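Local coordinates for protein methylmalonyl-CoA carboxyltransferase 12S subunit (Propionibacterium freudenreichii, PDB 1ON3) that catalyses the transfer of a carboxyl group from methylmalonyl-CoA to the biotin of the 1.3S subunit, and forms the hexameric core of transcarboxylase, at residues E121-A126 and V162-V167; A248-S253 and D304-K309; L252-Q257 and G325-I330. All blocks are in the same frame, centred on the assembly; numbering follows the deposited sequence.

Contact 1. Residues E121-A126 and V162-V167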
ATOM      1  N   GLU E 121      23.432 -17.686   5.101  1.00 16.28           N
ATOM      2  CA  GLU E 121      22.356 -17.943   6.046  1.00 13.59           C
ATOM      3  C   GLU E 121      22.419 -16.934   7.189  1.00 13.54           C
ATOM      4  O   GLU E 121      21.389 -16.462   7.672  1.00 11.16           O
ATOM      5  CB  GLU E 121      22.417 -19.401   6.533  0.50 14.78           C
ATOM      6  CG  GLU E 121      21.506 -20.311   5.690  0.50 14.37           C
ATOM      7  CD  GLU E 121      21.924 -21.775   5.672  0.50 19.60           C
ATOM      8  OE1 GLU E 121      22.504 -22.251   6.676  0.50 20.28           O
ATOM      9  OE2 GLU E 121      21.659 -22.450   4.648  0.50 19.21           O
ATOM     10  N   THR E 122      23.628 -16.575   7.601  1.00 11.07           N
ATOM     11  CA  THR E 122      23.796 -15.601   8.677  1.00 12.49           C
ATOM     12  C   THR E 122      23.371 -14.222   8.196  1.00 13.23           C
ATOM     13  O   THR E 122      22.790 -13.449   8.946  1.00 10.16           O
ATOM     14  CB  THR E 122      25.257 -15.556   9.168  1.00 13.30           C
ATOM     15  OG1 THR E 122      25.636 -16.860   9.612  1.00 18.88           O
ATOM     16  CG2 THR E 122      25.404 -14.586  10.328  1.00 13.05           C
ATOM     17  N   MET E 123      23.668 -13.913   6.939  1.00 13.10           N
ATOM     18  CA  MET E 123      23.265 -12.629   6.363  1.00  8.41           C
ATOM     19  C   MET E 123      21.735 -12.565   6.269  1.00 11.47           C
ATOM     20  O   MET E 123      21.123 -11.516   6.532  1.00 11.27           O
ATOM     21  CB  MET E 123      23.878 -12.487   4.962  1.00  7.56           C
ATOM     22  CG  MET E 123      25.391 -12.317   4.985  1.00  7.03           C
ATOM     23  SD  MET E 123      26.077 -12.384   3.330  1.00 12.76           S
ATOM     24  CE  MET E 123      25.377 -10.880   2.588  1.00 13.35           C
ATOM     25  N   GLU E 124      21.113 -13.677   5.874  1.00 10.86           N
ATOM     26  CA  GLU E 124      19.652 -13.725   5.776  1.00 12.69           C
ATOM     27  C   GLU E 124      19.040 -13.528   7.154  1.00 13.42           C
ATOM     28  O   GLU E 124      17.957 -12.958   7.263  1.00 14.20           O
ATOM     29  CB  GLU E 124      19.159 -15.063   5.199  1.00 18.12           C
ATOM     30  CG  GLU E 124      19.539 -15.318   3.731  1.00 15.39           C
ATOM     31  CD  GLU E 124      18.747 -14.495   2.711  1.00 20.38           C
ATOM     32  OE1 GLU E 124      19.029 -14.659   1.499  1.00 18.96           O
ATOM     33  OE2 GLU E 124      17.852 -13.696   3.094  1.00 15.84           O
ATOM     34  N   GLN E 125      19.708 -14.018   8.197  1.00 11.92           N
ATOM     35  CA  GLN E 125      19.195 -13.833   9.553  1.00 13.84           C
ATOM     36  C   GLN E 125      19.324 -12.366   9.972  1.00 11.46           C
ATOM     37  O   GLN E 125      18.465 -11.842  10.682  1.00 12.15           O
ATOM     38  CB  GLN E 125      19.939 -14.719  10.558  1.00 14.36           C
ATOM     39  CG  GLN E 125      19.918 -16.210  10.226  1.00 23.99           C
ATOM     40  CD  GLN E 125      18.534 -16.736   9.893  1.00 27.28           C
ATOM     41  OE1 GLN E 125      17.653 -16.788  10.752  1.00 35.53           O
ATOM     42  NE2 GLN E 125      18.336 -17.132   8.635  1.00 31.52           N
ATOM     43  N   ALA E 126      20.403 -11.703   9.564  1.00 10.94           N
ATOM     44  CA  ALA E 126      20.558 -10.284   9.899  1.00  9.84           C
ATOM     45  C   ALA E 126      19.424  -9.498   9.234  1.00  7.74           C
ATOM     46  O   ALA E 126      18.853  -8.589   9.835  1.00  7.76           O
ATOM     47  CB  ALA E 126      21.923  -9.742   9.407  1.00 11.07           C
ATOM     48  N   VAL E 162      23.987  -7.702  -1.990  1.00  7.44           N
ATOM     49  CA  VAL E 162      23.143  -6.740  -2.680  1.00  8.56           C
ATOM     50  C   VAL E 162      21.743  -6.739  -2.070  1.00 12.42           C
ATOM     51  O   VAL E 162      21.119  -5.690  -1.926  1.00  9.95           O
ATOM     52  CB  VAL E 162      23.074  -7.046  -4.203  1.00  9.63           C
ATOM     53  CG1 VAL E 162      22.101  -6.075  -4.902  1.00 11.88           C
ATOM     54  CG2 VAL E 162      24.479  -6.902  -4.818  1.00 10.43           C
ATOM     55  N   LYS E 163      21.242  -7.914  -1.708  1.00  8.10           N
ATOM     56  CA  LYS E 163      19.913  -7.987  -1.105  1.00 10.83           C
ATOM     57  C   LYS E 163      19.887  -7.165   0.202  1.00  8.43           C
ATOM     58  O   LYS E 163      18.947  -6.409   0.442  1.00  9.66           O
ATOM     59  CB  LYS E 163      19.555  -9.452  -0.827  1.00 11.50           C
ATOM     60  CG  LYS E 163      18.148  -9.693  -0.306  1.00 11.83           C
ATOM     61  CD  LYS E 163      17.942 -11.202  -0.111  1.00 13.48           C
ATOM     62  CE  LYS E 163      16.529 -11.537   0.338  1.00 15.87           C
ATOM     63  NZ  LYS E 163      16.403 -12.988   0.724  1.00 16.68           N
ATOM     64  N   LEU E 164      20.928  -7.299   1.026  1.00  8.58           N
ATOM     65  CA  LEU E 164      21.010  -6.565   2.295  1.00 10.55           C
ATOM     66  C   LEU E 164      21.369  -5.087   2.118  1.00 12.40           C
ATOM     67  O   LEU E 164      21.165  -4.276   3.020  1.00  7.71           O
ATOM     68  CB  LEU E 164      22.058  -7.195   3.226  1.00 11.09           C
ATOM     69  CG  LEU E 164      21.644  -8.331   4.179  1.00 10.25           C
ATOM     70  CD1 LEU E 164      21.169  -9.568   3.385  1.00  9.30           C
ATOM     71  CD2 LEU E 164      22.841  -8.700   5.060  1.00  8.55           C
ATOM     72  N   SER E 165      21.912  -4.741   0.956  1.00 10.68           N
ATOM     73  CA  SER E 165      22.349  -3.375   0.725  1.00  9.94           C
ATOM     74  C   SER E 165      21.256  -2.331   0.986  1.00  7.03           C
ATOM     75  O   SER E 165      20.180  -2.395   0.407  1.00  9.01           O
ATOM     76  CB  SER E 165      22.904  -3.242  -0.705  1.00 14.17           C
ATOM     77  OG  SER E 165      23.622  -2.023  -0.856  1.00 11.80           O
ATOM     78  N   GLY E 166      21.534  -1.377   1.873  1.00 11.58           N
ATOM     79  CA  GLY E 166      20.550  -0.341   2.166  1.00 12.12           C
ATOM     80  C   GLY E 166      19.427  -0.756   3.112  1.00 15.97           C
ATOM     81  O   GLY E 166      18.512   0.036   3.366  1.00 11.21           O
ATOM     82  N   VAL E 167      19.487  -1.987   3.631  1.00 11.19           N
ATOM     83  CA  VAL E 167      18.469  -2.485   4.566  1.00 12.85           C
ATOM     84  C   VAL E 167      19.110  -2.615   5.947  1.00 12.29           C
ATOM     85  O   VAL E 167      18.588  -2.088   6.928  1.00 14.24           O
ATOM     86  CB  VAL E 167      17.904  -3.847   4.127  1.00 14.04           C
ATOM     87  CG1 VAL E 167      16.718  -4.232   5.043  1.00 13.38           C
ATOM     88  CG2 VAL E 167      17.447  -3.778   2.662  1.00 13.11           C
TER
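Glu-124 and Met-123 meet Lys-163 and Leu-164 in a helix-to-helix contact, part salt bridge and part apolar packing, between the middle of helix 113-129 and the C-terminal end of helix 147-164. The two helices are the connections between the parallel strands 95-102, 133-139 and 170-175, so the contact joins successive beta-alpha-beta units of the crotonase-like N-terminal half. The two backbones come nearest at Met-123 and Leu-164, whose CA atoms lie 7.6 Å apart.

On the polar side, Lys-163 runs out fully extended, while Glu-124 folds over at chi2 (-74°) to bring its carboxylate to the lysine tip; the two side chains cross at about a right angle. Glu-124 OE2 accepts Lys-163 NZ at 2.9 Å through its syn lone pair, and the same NZ makes a second, weak bond of 3.2 Å to Glu-124 OE1. The ammonium therefore sits in the fork of the carboxylate.

Alongside, the isobutyl group of Leu-164 is pressed against the backbone of helix 113-129. Leu-164 CD2 lies 3.6 Å from Met-123 O, and its sister methyl CD1 is 3.7 Å from the same Met-123 O. Leu-164 CD2 also touches Met-123 CB at 3.9 Å. The Met-123 side chain also touches Ala-160 and Asn-161 of helix 147-164.

Beyond Leu-164 the chain leaves the helix at Ser-165. Here Lys-516 of a second subunit bonds the carbonyls of Lys-163 and Ser-165, placing this helix end at a subunit interface.

The chemistry divides by burial: the buried Met-123/Leu-164 pair rests on van der Waals packing of methyl groups against CB and the helix carbonyl, whereas on the partly exposed side one ammonium is gripped mainly by Glu-124 OE2 and weakly by OE1, which probably offsets the two opposite charges locally.

Contact 2. Residues A248-S253 and D304-K309; sequences AKKLLS and DYLEVK
The carboxylate of Asp-304 is met at one oxygen by the tip of Lys-250, on the syn side and 20° out of the carboxylate plane, so the ammonium comes in near the edge of the group and not over a face. Lys-250 NZ to Asp-304 OD1 is 2.8 Å, a hydrogen-bonded salt bridge; OD2 of the same aspartate stays farther from NZ, at 3.4 Å. The ring of Phe-254 also reaches OD1, in a looser packing contact. Lysine and aspartate approach from opposite directions, the lysine bent at chi2 (71°).

Next to this bridge Leu-306 covers the helix surface. Its CD2 rests 3.6 Å from Leu-251 CA and 3.9 Å from Leu-251 CB, while the aliphatic root of Lys-250 slides past it, with Lys-250 CG 4.0 Å from Leu-306 CD2. Replacing Lys-250 by a serine would probably leave Asp-304 without its charge partner and uncover one flank of Leu-306.

Strand 305-308 is an outermost strand of the C-terminal sheet within this chain, paired through Leu-306 with Phe-320 of strand 316-323. Helix 241-253 belongs to the other half of the chain: Leu-251 also packs on Phe-191 and Phe-236 of the N-terminal sheet, and Phe-236 touches Leu-306 as well, so that helix and edge strand meet where the two halves adjoin.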
ATOM      1  N   ALA E 248      35.719  -0.712  13.985  1.00 13.39           N
ATOM      2  CA  ALA E 248      34.412  -1.297  13.680  1.00 12.83           C
ATOM      3  C   ALA E 248      33.349  -0.867  14.690  1.00 10.63           C
ATOM      4  O   ALA E 248      32.218  -0.587  14.315  1.00 10.29           O
ATOM      5  CB  ALA E 248      34.498  -2.835  13.649  1.00 11.28           C
ATOM      6  N   LYS E 249      33.710  -0.841  15.970  1.00 11.41           N
ATOM      7  CA  LYS E 249      32.769  -0.446  17.025  1.00 12.48           C
ATOM      8  C   LYS E 249      32.446   1.040  16.932  1.00 11.72           C
ATOM      9  O   LYS E 249      31.290   1.432  17.069  1.00 14.68           O
ATOM     10  CB  LYS E 249      33.345  -0.756  18.418  1.00  9.39           C
ATOM     11  CG  LYS E 249      33.608  -2.233  18.671  1.00 16.85           C
ATOM     12  CD  LYS E 249      34.130  -2.472  20.095  1.00 19.56           C
ATOM     13  CE  LYS E 249      34.473  -3.936  20.308  1.00 27.17           C
ATOM     14  NZ  LYS E 249      35.028  -4.229  21.668  1.00 27.17           N
ATOM     15  N   LYS E 250      33.465   1.861  16.704  1.00 13.69           N
ATOM     16  CA  LYS E 250      33.265   3.311  16.578  1.00 13.31           C
ATOM     17  C   LYS E 250      32.334   3.592  15.387  1.00 13.61           C
ATOM     18  O   LYS E 250      31.362   4.345  15.495  1.00  9.48           O
ATOM     19  CB  LYS E 250      34.616   4.007  16.367  1.00 11.65           C
ATOM     20  CG  LYS E 250      34.525   5.528  16.191  1.00 13.10           C
ATOM     21  CD  LYS E 250      34.151   6.206  17.485  1.00 17.69           C
ATOM     22  CE  LYS E 250      34.137   7.706  17.334  1.00 17.36           C
ATOM     23  NZ  LYS E 250      33.724   8.342  18.596  1.00 11.78           N
ATOM     24  N   LEU E 251      32.630   2.973  14.248  1.00 15.22           N
ATOM     25  CA  LEU E 251      31.807   3.143  13.053  1.00 10.52           C
ATOM     26  C   LEU E 251      30.372   2.686  13.319  1.00 12.26           C
ATOM     27  O   LEU E 251      29.406   3.388  13.002  1.00 12.46           O
ATOM     28  CB  LEU E 251      32.405   2.331  11.888  1.00  9.60           C
ATOM     29  CG  LEU E 251      31.534   2.140  10.639  1.00 10.40           C
ATOM     30  CD1 LEU E 251      31.288   3.504   9.960  1.00 11.77           C
ATOM     31  CD2 LEU E 251      32.241   1.179   9.667  1.00 13.58           C
ATOM     32  N   LEU E 252      30.216   1.503  13.896  1.00 11.94           N
ATOM     33  CA  LEU E 252      28.872   1.006  14.177  1.00 14.36           C
ATOM     34  C   LEU E 252      28.072   1.945  15.081  1.00  9.86           C
ATOM     35  O   LEU E 252      26.856   2.075  14.912  1.00 12.73           O
ATOM     36  CB  LEU E 252      28.933  -0.384  14.815  1.00 12.48           C
ATOM     37  CG  LEU E 252      27.599  -1.090  15.085  1.00 13.95           C
ATOM     38  CD1 LEU E 252      26.842  -1.349  13.790  1.00 12.61           C
ATOM     39  CD2 LEU E 252      27.885  -2.410  15.796  1.00 16.33           C
ATOM     40  N   SER E 253      28.746   2.610  16.018  1.00  8.59           N
ATOM     41  CA  SER E 253      28.065   3.510  16.954  1.00 11.13           C
ATOM     42  C   SER E 253      27.306   4.657  16.291  1.00 15.72           C
ATOM     43  O   SER E 253      26.391   5.211  16.896  1.00 15.50           O
ATOM     44  CB  SER E 253      29.056   4.077  17.989  1.00 12.45           C
ATOM     45  OG  SER E 253      29.905   5.082  17.446  1.00 13.90           O
ATOM     46  N   ASP E 304      34.539  15.533  18.253  1.00 16.26           N
ATOM     47  CA  ASP E 304      34.717  14.152  17.821  1.00 18.08           C
ATOM     48  C   ASP E 304      34.156  13.840  16.437  1.00 16.50           C
ATOM     49  O   ASP E 304      33.038  14.218  16.100  1.00 15.21           O
ATOM     50  CB  ASP E 304      34.077  13.212  18.857  1.00 17.52           C
ATOM     51  CG  ASP E 304      34.265  11.751  18.520  1.00 16.19           C
ATOM     52  OD1 ASP E 304      33.265  11.073  18.216  1.00 19.91           O
ATOM     53  OD2 ASP E 304      35.416  11.274  18.552  1.00 18.98           O
ATOM     54  N   TYR E 305      34.951  13.155  15.626  1.00 16.97           N
ATOM     55  CA  TYR E 305      34.495  12.751  14.306  1.00 15.97           C
ATOM     56  C   TYR E 305      35.302  11.548  13.845  1.00 14.32           C
ATOM     57  O   TYR E 305      36.443  11.346  14.265  1.00 14.09           O
ATOM     58  CB  TYR E 305      34.586  13.911  13.281  1.00 16.59           C
ATOM     59  CG  TYR E 305      35.970  14.489  13.036  1.00 15.76           C
ATOM     60  CD1 TYR E 305      36.452  15.556  13.798  1.00 17.64           C
ATOM     61  CD2 TYR E 305      36.804  13.959  12.041  1.00 19.42           C
ATOM     62  CE1 TYR E 305      37.737  16.080  13.573  1.00 20.72           C
ATOM     63  CE2 TYR E 305      38.083  14.472  11.814  1.00 17.71           C
ATOM     64  CZ  TYR E 305      38.542  15.531  12.582  1.00 20.31           C
ATOM     65  OH  TYR E 305      39.811  16.028  12.357  1.00 22.26           O
ATOM     66  N   LEU E 306      34.681  10.719  13.021  1.00 11.44           N
ATOM     67  CA  LEU E 306      35.349   9.542  12.482  1.00 11.75           C
ATOM     68  C   LEU E 306      35.427   9.784  10.983  1.00 11.01           C
ATOM     69  O   LEU E 306      34.411   9.729  10.295  1.00 12.90           O
ATOM     70  CB  LEU E 306      34.525   8.281  12.768  1.00 10.42           C
ATOM     71  CG  LEU E 306      35.058   7.023  12.074  1.00 15.41           C
ATOM     72  CD1 LEU E 306      36.421   6.661  12.649  1.00 14.79           C
ATOM     73  CD2 LEU E 306      34.071   5.879  12.248  1.00 12.18           C
ATOM     74  N   GLU E 307      36.623  10.076  10.478  1.00 11.09           N
ATOM     75  CA  GLU E 307      36.770  10.357   9.059  1.00 10.54           C
ATOM     76  C   GLU E 307      36.726   9.081   8.216  1.00 12.94           C
ATOM     77  O   GLU E 307      37.378   8.095   8.551  1.00 12.94           O
ATOM     78  CB  GLU E 307      38.084  11.112   8.810  1.00 12.43           C
ATOM     79  CG  GLU E 307      38.032  12.006   7.587  1.00 16.30           C
ATOM     80  CD  GLU E 307      39.304  12.809   7.352  1.00 18.77           C
ATOM     81  OE1 GLU E 307      40.062  13.074   8.318  1.00 15.44           O
ATOM     82  OE2 GLU E 307      39.536  13.195   6.184  1.00 14.77           O
ATOM     83  N   VAL E 308      35.940   9.117   7.139  1.00  9.66           N
ATOM     84  CA  VAL E 308      35.801   8.002   6.212  1.00 11.67           C
ATOM     85  C   VAL E 308      36.705   8.294   5.001  1.00 12.08           C
ATOM     86  O   VAL E 308      36.732   9.426   4.505  1.00 10.83           O
ATOM     87  CB  VAL E 308      34.326   7.855   5.760  1.00 12.93           C
ATOM     88  CG1 VAL E 308      34.182   6.708   4.736  1.00  8.77           C
ATOM     89  CG2 VAL E 308      33.448   7.583   6.992  1.00 12.52           C
ATOM     90  N   LYS E 309      37.438   7.279   4.540  1.00 10.32           N
ATOM     91  CA  LYS E 309      38.372   7.428   3.413  1.00 11.08           C
ATOM     92  C   LYS E 309      39.303   8.625   3.655  1.00 13.04           C
ATOM     93  O   LYS E 309      39.558   9.430   2.755  1.00 12.32           O
ATOM     94  CB  LYS E 309      37.608   7.596   2.089  1.00  9.66           C
ATOM     95  CG  LYS E 309      37.172   6.241   1.523  1.00 12.16           C
ATOM     96  CD  LYS E 309      36.384   6.295   0.221  1.00 10.98           C
ATOM     97  CE  LYS E 309      36.146   4.847  -0.262  1.00 15.74           C
ATOM     98  NZ  LYS E 309      35.314   4.726  -1.488  1.00 12.49           N
TER

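Contact 3. Residues L252-Q257 and G325-I330; sequences LSFLPQ and GRSVGI
Phe-254 and Ser-327 bring their backbones to within 5.5 Å, CA to CA, where the chain leaving helix 241-253 passes the early part of strand 326-333. At that point the hydroxyl of Ser-327 donates to the carbonyl of Phe-254, with Ser-327 OG 2.8 Å from Phe-254 O. The oxygen is approached well from the side, at a C=O...donor angle of 108°, and the donor is tilted 28° from the carbonyl plane. A chi1 of -69° lays OG beside the serine's own N and turns it to the passing chain, so that OG also comes 3.3 Å from Phe-254 CA.

The same hydroxyl lies at the edge of the phenylalanine ring, near its plane, 3.9 Å from Phe-254 CD2. The hydroxyl thus meets the rim of the ring and not its face; the ring has a cation-pi partner in Arg-322 of strand 316-323, which Ser-327 touches too.

Strands 316-323 and 326-333 form an antiparallel hairpin, and Gly-325, with its positive phi, lies in the tight connection between them. The second of these strands then runs parallel to strand 364-370, in a sheet with the same strand order as the N-terminal one, consistent with a duplicated crotonase-like fold. Through Ser-327 the C-terminal sheet bonds to the main chain that leaves helix 241-253 of the N-terminal half.

Within 252-257, Leu-255 N bonds to Leu-252 O, 2.9 Å away. Arg-95, at the start of strand 95-102, bonds both the carbonyl of Leu-252 and the side chain of Gln-257. On the strand side, Arg-326 extends to a salt bridge with Glu-262.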
ATOM      1  N   LEU E 252      30.216   1.503  13.896  1.00 11.94           N
ATOM      2  CA  LEU E 252      28.872   1.006  14.177  1.00 14.36           C
ATOM      3  C   LEU E 252      28.072   1.945  15.081  1.00  9.86           C
ATOM      4  O   LEU E 252      26.856   2.075  14.912  1.00 12.73           O
ATOM      5  CB  LEU E 252      28.933  -0.384  14.815  1.00 12.48           C
ATOM      6  CG  LEU E 252      27.599  -1.090  15.085  1.00 13.95           C
ATOM      7  CD1 LEU E 252      26.842  -1.349  13.790  1.00 12.61           C
ATOM      8  CD2 LEU E 252      27.885  -2.410  15.796  1.00 16.33           C
ATOM      9  N   SER E 253      28.746   2.610  16.018  1.00  8.59           N
ATOM     10  CA  SER E 253      28.065   3.510  16.954  1.00 11.13           C
ATOM     11  C   SER E 253      27.306   4.657  16.291  1.00 15.72           C
ATOM     12  O   SER E 253      26.391   5.211  16.896  1.00 15.50           O
ATOM     13  CB  SER E 253      29.056   4.077  17.989  1.00 12.45           C
ATOM     14  OG  SER E 253      29.905   5.082  17.446  1.00 13.90           O
ATOM     15  N   PHE E 254      27.675   5.018  15.056  1.00 12.32           N
ATOM     16  CA  PHE E 254      26.988   6.098  14.341  1.00 15.01           C
ATOM     17  C   PHE E 254      25.803   5.581  13.534  1.00 16.05           C
ATOM     18  O   PHE E 254      24.994   6.366  13.020  1.00 13.43           O
ATOM     19  CB  PHE E 254      27.930   6.802  13.341  1.00 15.47           C
ATOM     20  CG  PHE E 254      29.017   7.622  13.984  1.00 12.55           C
ATOM     21  CD1 PHE E 254      30.297   7.094  14.156  1.00 11.30           C
ATOM     22  CD2 PHE E 254      28.755   8.918  14.423  1.00 12.06           C
ATOM     23  CE1 PHE E 254      31.305   7.843  14.764  1.00 16.27           C
ATOM     24  CE2 PHE E 254      29.742   9.679  15.026  1.00 10.51           C
ATOM     25  CZ  PHE E 254      31.035   9.137  15.202  1.00 12.88           C
ATOM     26  N   LEU E 255      25.688   4.262  13.432  1.00 14.03           N
ATOM     27  CA  LEU E 255      24.648   3.665  12.603  1.00 12.45           C
ATOM     28  C   LEU E 255      23.440   3.046  13.278  1.00  9.70           C
ATOM     29  O   LEU E 255      23.518   2.516  14.383  1.00 12.56           O
ATOM     30  CB  LEU E 255      25.271   2.586  11.692  1.00  8.97           C
ATOM     31  CG  LEU E 255      26.633   2.927  11.066  1.00 12.00           C
ATOM     32  CD1 LEU E 255      27.183   1.720  10.275  1.00 10.55           C
ATOM     33  CD2 LEU E 255      26.472   4.137  10.156  1.00  8.89           C
ATOM     34  N   PRO E 256      22.297   3.101  12.597  1.00  9.95           N
ATOM     35  CA  PRO E 256      21.064   2.515  13.126  1.00 12.23           C
ATOM     36  C   PRO E 256      21.180   0.997  12.916  1.00 12.36           C
ATOM     37  O   PRO E 256      22.098   0.528  12.228  1.00 12.57           O
ATOM     38  CB  PRO E 256      19.998   3.120  12.231  1.00 12.75           C
ATOM     39  CG  PRO E 256      20.726   3.226  10.893  1.00 10.19           C
ATOM     40  CD  PRO E 256      22.054   3.782  11.309  1.00 11.74           C
ATOM     41  N   GLN E 257      20.274   0.233  13.521  1.00 10.26           N
ATOM     42  CA  GLN E 257      20.266  -1.213  13.355  1.00 11.31           C
ATOM     43  C   GLN E 257      19.889  -1.596  11.929  1.00 12.40           C
ATOM     44  O   GLN E 257      20.428  -2.557  11.367  1.00 10.07           O
ATOM     45  CB  GLN E 257      19.251  -1.842  14.299  1.00 13.80           C
ATOM     46  CG  GLN E 257      19.673  -1.856  15.745  1.00 14.94           C
ATOM     47  CD  GLN E 257      20.881  -2.744  15.964  1.00 13.13           C
ATOM     48  OE1 GLN E 257      22.021  -2.287  15.910  1.00 12.15           O
ATOM     49  NE2 GLN E 257      20.632  -4.032  16.192  1.00 15.74           N
ATOM     50  N   GLY E 325      24.133  14.888  20.033  1.00 16.23           N
ATOM     51  CA  GLY E 325      23.987  13.440  20.130  1.00 17.65           C
ATOM     52  C   GLY E 325      23.487  12.704  18.902  1.00 17.18           C
ATOM     53  O   GLY E 325      23.512  11.472  18.867  1.00 16.86           O
ATOM     54  N   ARG E 326      23.045  13.441  17.887  1.00 14.40           N
ATOM     55  CA  ARG E 326      22.514  12.831  16.667  1.00 12.07           C
ATOM     56  C   ARG E 326      23.606  12.573  15.629  1.00 15.26           C
ATOM     57  O   ARG E 326      24.410  13.471  15.333  1.00 16.32           O
ATOM     58  CB  ARG E 326      21.443  13.760  16.056  1.00 12.74           C
ATOM     59  CG  ARG E 326      20.759  13.277  14.794  1.00 12.34           C
ATOM     60  CD  ARG E 326      20.115  14.461  14.061  1.00 17.38           C
ATOM     61  NE  ARG E 326      19.189  15.219  14.916  1.00 16.99           N
ATOM     62  CZ  ARG E 326      17.984  14.777  15.271  1.00 20.91           C
ATOM     63  NH1 ARG E 326      17.561  13.600  14.835  1.00 17.52           N
ATOM     64  NH2 ARG E 326      17.218  15.489  16.087  1.00 18.70           N
ATOM     65  N   SER E 327      23.638  11.353  15.083  1.00 14.77           N
ATOM     66  CA  SER E 327      24.606  11.010  14.045  1.00 14.32           C
ATOM     67  C   SER E 327      24.349  11.868  12.813  1.00 12.84           C
ATOM     68  O   SER E 327      23.200  12.033  12.398  1.00 13.63           O
ATOM     69  CB  SER E 327      24.492   9.539  13.599  1.00 11.48           C
ATOM     70  OG  SER E 327      24.897   8.624  14.603  1.00 14.84           O
ATOM     71  N   VAL E 328      25.424  12.423  12.250  1.00 10.84           N
ATOM     72  CA  VAL E 328      25.342  13.208  11.018  1.00 11.62           C
ATOM     73  C   VAL E 328      26.552  12.857  10.151  1.00 10.25           C
ATOM     74  O   VAL E 328      27.583  12.389  10.655  1.00 10.76           O
ATOM     75  CB  VAL E 328      25.376  14.764  11.252  1.00 11.15           C
ATOM     76  CG1 VAL E 328      24.181  15.198  12.087  1.00 13.60           C
ATOM     77  CG2 VAL E 328      26.693  15.181  11.899  1.00 15.78           C
ATOM     78  N   GLY E 329      26.410  13.072   8.850  1.00 11.74           N
ATOM     79  CA  GLY E 329      27.504  12.838   7.926  1.00 11.40           C
ATOM     80  C   GLY E 329      27.929  14.204   7.404  1.00 11.74           C
ATOM     81  O   GLY E 329      27.099  14.968   6.905  1.00 12.04           O
ATOM     82  N   ILE E 330      29.214  14.518   7.506  1.00  8.03           N
ATOM     83  CA  ILE E 330      29.715  15.815   7.058  1.00 10.63           C
ATOM     84  C   ILE E 330      30.519  15.661   5.776  1.00 10.96           C
ATOM     85  O   ILE E 330      31.357  14.775   5.682  1.00 12.32           O
ATOM     86  CB  ILE E 330      30.606  16.471   8.146  1.00 13.69           C
ATOM     87  CG1 ILE E 330      29.755  16.745   9.394  1.00 17.45           C
ATOM     88  CG2 ILE E 330      31.241  17.756   7.615  1.00 10.10           C
ATOM     89  CD1 ILE E 330      30.506  17.301  10.554  1.00 19.36           C
TER

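Along the chain, contact 1 closes before contacts 2 and 3 open, and those two start from the same helix, 241-253, sharing Leu-252 and Ser-253. Contact 1 joins helices within the N-terminal half; its centre is about 22 Å from that of contact 2 and 20 Å from that of contact 3, with nearest atoms about 11 and 5 Å apart and no touch. Contacts 2 and 3, with centres about 9 Å apart, both reach the C-terminal sheet, one at its edge strand 305-308 and the other at strand 326-333. They touch, Leu-306 CB lying 3.8 Å from Phe-254 CE1. Together they link the duplicated halves, while contact 1 lies at an interface between subunits.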